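Local coordinates for CAMK/CAMK2 protein kinase (Salpingoeca rosetta, PDB 5IG1) that is the kinase domain of a choanoflagellate CaMKII and probably phosphorylates serine and threonine residues of target proteins with ATP, at residues Cys233-Pro238 / Glu251-Met256. Residues are numbered along the deposited sequence; the frame is centred on the assembly and turned at random.
Sequences CQYDFP and ELIKAM
Tyr-235 meets Ile-253 and Lys-254 with CG set between its backbone N and carbonyl carbon (chi1 76°), which aims the ring at the helix. The contact lies in the helical C-lobe of the protein kinase fold, away from the probable ATP site. There the loop after helix 223-231 packs on helix 247-256. Tyr-235 and Phe-237 flank Asp-236 in an extended run, so both point CB toward the helix while Asp-236 points away. The Tyr-235 hydroxyl end lies against the Lys-254 methylenes; Ile-253 O, 4.0 Å from OH, is too far for a hydrogen bond. Lys-254 bends at chi2 (-85°) and carries its aliphatic chain out toward the loop, obliquely across both aromatic side chains. Its CE lies 4.0 Å from Phe-237 CE2. Ile-253 lies deeper, its side chain touching Leu-208 and Leu-212 of helix 198-213. Trp-242 meets the Phe-237 ring and also touches Ile-253. With an alanine at Tyr-235, the Lys-254 chain is likely to lose the ring it lies across and part of Ile-253 its cover. The loop is also tied to helix 198-213 by a hydrogen bond between Asp-236 O and Tyr-209 OH. Ile-253 CG2 lies at the edge of the Phe-237 ring, near its plane, 4.3 Å from CZ.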
ATOM      1  N   CYS A 233      14.837  -7.236 -14.615  1.00 82.49           N
ATOM      2  CA  CYS A 233      14.384  -5.853 -14.765  1.00 76.23           C
ATOM      3  C   CYS A 233      13.942  -5.570 -16.204  1.00 80.89           C
ATOM      4  O   CYS A 233      14.297  -4.551 -16.800  1.00 86.18           O
ATOM      5  CB  CYS A 233      15.472  -4.878 -14.317  1.00 62.53           C
ATOM      6  SG  CYS A 233      14.852  -3.279 -13.799  1.00 85.26           S
ATOM      7  N   GLN A 234      13.155  -6.492 -16.759  1.00 80.87           N
ATOM      8  CA  GLN A 234      12.690  -6.407 -18.145  1.00 78.35           C
ATOM      9  C   GLN A 234      11.380  -5.626 -18.181  1.00 73.95           C
ATOM     10  O   GLN A 234      10.286  -6.183 -18.059  1.00 65.90           O
ATOM     11  CB  GLN A 234      12.530  -7.798 -18.747  1.00 81.84           C
ATOM     12  CG  GLN A 234      13.833  -8.556 -18.911  1.00 98.47           C
ATOM     13  CD  GLN A 234      14.788  -7.856 -19.857  1.00127.67           C
ATOM     14  OE1 GLN A 234      15.984  -7.737 -19.579  1.00139.14           O
ATOM     15  NE2 GLN A 234      14.262  -7.388 -20.986  1.00134.04           N
ATOM     16  N   TYR A 235      11.497  -4.313 -18.354  1.00 59.06           N
ATOM     17  CA  TYR A 235      10.349  -3.445 -18.566  1.00 67.13           C
ATOM     18  C   TYR A 235      10.798  -2.314 -19.480  1.00 81.61           C
ATOM     19  O   TYR A 235      11.993  -2.112 -19.705  1.00 82.68           O
ATOM     20  CB  TYR A 235       9.796  -2.903 -17.246  1.00 71.34           C
ATOM     21  CG  TYR A 235      10.647  -1.804 -16.669  1.00 65.33           C
ATOM     22  CD1 TYR A 235      11.763  -2.097 -15.899  1.00 53.73           C
ATOM     23  CD2 TYR A 235      10.341  -0.471 -16.908  1.00 58.16           C
ATOM     24  CE1 TYR A 235      12.552  -1.092 -15.379  1.00 56.18           C
ATOM     25  CE2 TYR A 235      11.122   0.539 -16.396  1.00 55.23           C
ATOM     26  CZ  TYR A 235      12.225   0.225 -15.633  1.00 58.83           C
ATOM     27  OH  TYR A 235      13.002   1.237 -15.124  1.00 60.40           O
ATOM     28  N   ASP A 236       9.829  -1.563 -19.998  1.00 89.29           N
ATOM     29  CA  ASP A 236      10.148  -0.521 -20.964  1.00 97.74           C
ATOM     30  C   ASP A 236       9.120   0.594 -20.875  1.00 79.72           C
ATOM     31  O   ASP A 236       8.117   0.492 -20.167  1.00 77.95           O
ATOM     32  CB  ASP A 236      10.211  -1.083 -22.390  1.00109.05           C
ATOM     33  CG  ASP A 236       9.040  -1.987 -22.711  1.00112.39           C
ATOM     34  OD1 ASP A 236       8.378  -2.456 -21.759  1.00122.84           O
ATOM     35  OD2 ASP A 236       8.790  -2.241 -23.910  1.00101.48           O
ATOM     36  N   PHE A 237       9.389   1.667 -21.605  1.00 86.61           N
ATOM     37  CA  PHE A 237       8.462   2.780 -21.729  1.00 73.78           C
ATOM     38  C   PHE A 237       7.903   2.799 -23.146  1.00 58.80           C
ATOM     39  O   PHE A 237       8.415   3.533 -23.997  1.00 66.89           O
ATOM     40  CB  PHE A 237       9.166   4.096 -21.399  1.00 71.38           C
ATOM     41  CG  PHE A 237       9.708   4.156 -19.998  1.00 65.70           C
ATOM     42  CD1 PHE A 237       8.969   3.662 -18.940  1.00 66.97           C
ATOM     43  CD2 PHE A 237      10.955   4.700 -19.742  1.00 71.90           C
ATOM     44  CE1 PHE A 237       9.459   3.716 -17.651  1.00 67.66           C
ATOM     45  CE2 PHE A 237      11.451   4.753 -18.457  1.00 68.13           C
ATOM     46  CZ  PHE A 237      10.706   4.257 -17.412  1.00 69.43           C
ATOM     47  N   PRO A 238       6.869   2.010 -23.442  1.00 56.50           N
ATOM     48  CA  PRO A 238       6.389   1.920 -24.827  1.00 61.17           C
ATOM     49  C   PRO A 238       5.767   3.220 -25.309  1.00 70.62           C
ATOM     50  O   PRO A 238       5.104   3.936 -24.552  1.00 70.94           O
ATOM     51  CB  PRO A 238       5.343   0.798 -24.773  1.00 61.36           C
ATOM     52  CG  PRO A 238       5.645   0.041 -23.513  1.00 61.92           C
ATOM     53  CD  PRO A 238       6.159   1.071 -22.557  1.00 67.19           C
ATOM     54  N   GLU A 251      13.015   8.809 -15.319  1.00 56.67           N
ATOM     55  CA  GLU A 251      14.248   8.592 -14.572  1.00 67.81           C
ATOM     56  C   GLU A 251      13.950   8.182 -13.136  1.00 60.41           C
ATOM     57  O   GLU A 251      14.650   7.333 -12.569  1.00 67.10           O
ATOM     58  CB  GLU A 251      15.112   9.852 -14.612  1.00 78.62           C
ATOM     59  CG  GLU A 251      15.732  10.126 -15.973  1.00 91.68           C
ATOM     60  CD  GLU A 251      16.416  11.477 -16.048  1.00113.50           C
ATOM     61  OE1 GLU A 251      16.465  12.177 -15.013  1.00131.02           O
ATOM     62  OE2 GLU A 251      16.900  11.839 -17.142  1.00106.11           O
ATOM     63  N   LEU A 252      12.913   8.770 -12.536  1.00 58.58           N
ATOM     64  CA  LEU A 252      12.546   8.406 -11.172  1.00 48.53           C
ATOM     65  C   LEU A 252      12.145   6.940 -11.091  1.00 61.75           C
ATOM     66  O   LEU A 252      12.537   6.233 -10.157  1.00 75.68           O
ATOM     67  CB  LEU A 252      11.413   9.307 -10.675  1.00 47.54           C
ATOM     68  CG  LEU A 252      10.971   9.081  -9.225  1.00 54.18           C
ATOM     69  CD1 LEU A 252      12.153   9.239  -8.286  1.00 53.18           C
ATOM     70  CD2 LEU A 252       9.840  10.023  -8.816  1.00 35.41           C
ATOM     71  N   ILE A 253      11.376   6.463 -12.072  1.00 62.53           N
ATOM     72  CA  ILE A 253      10.991   5.055 -12.100  1.00 49.98           C
ATOM     73  C   ILE A 253      12.209   4.173 -12.334  1.00 65.78           C
ATOM     74  O   ILE A 253      12.374   3.138 -11.679  1.00 67.14           O
ATOM     75  CB  ILE A 253       9.914   4.817 -13.170  1.00 41.50           C
ATOM     76  CG1 ILE A 253       8.636   5.579 -12.816  1.00 45.88           C
ATOM     77  CG2 ILE A 253       9.645   3.329 -13.318  1.00 54.71           C
ATOM     78  CD1 ILE A 253       7.588   5.545 -13.913  1.00 43.12           C
ATOM     79  N   LYS A 254      13.075   4.558 -13.279  1.00 74.00           N
ATOM     80  CA  LYS A 254      14.301   3.799 -13.507  1.00 69.79           C
ATOM     81  C   LYS A 254      15.099   3.654 -12.219  1.00 64.71           C
ATOM     82  O   LYS A 254      15.694   2.602 -11.961  1.00 80.36           O
ATOM     83  CB  LYS A 254      15.153   4.470 -14.588  1.00 82.41           C
ATOM     84  CG  LYS A 254      14.706   4.196 -16.018  1.00107.23           C
ATOM     85  CD  LYS A 254      15.277   2.886 -16.549  1.00116.13           C
ATOM     86  CE  LYS A 254      14.807   2.618 -17.977  1.00 98.56           C
ATOM     87  NZ  LYS A 254      15.140   1.237 -18.425  1.00 71.68           N
ATOM     88  N   ALA A 255      15.103   4.699 -11.386  1.00 59.41           N
ATOM     89  CA  ALA A 255      15.845   4.640 -10.131  1.00 59.01           C
ATOM     90  C   ALA A 255      15.133   3.764  -9.111  1.00 65.71           C
ATOM     91  O   ALA A 255      15.767   2.939  -8.445  1.00 78.26           O
ATOM     92  CB  ALA A 255      16.054   6.047  -9.575  1.00 59.64           C
ATOM     93  N   MET A 256      13.815   3.928  -8.977  1.00 62.33           N
ATOM     94  CA  MET A 256      13.054   3.104  -8.045  1.00 49.36           C
ATOM     95  C   MET A 256      13.078   1.635  -8.440  1.00 50.51           C
ATOM     96  O   MET A 256      12.951   0.762  -7.575  1.00 63.29           O
ATOM     97  CB  MET A 256      11.611   3.595  -7.965  1.00 52.75           C
ATOM     98  CG  MET A 256      11.441   4.964  -7.344  1.00 48.85           C
ATOM     99  SD  MET A 256       9.709   5.428  -7.240  1.00 58.47           S
ATOM    100  CE  MET A 256       9.845   7.023  -6.454  1.00 85.44           C
TER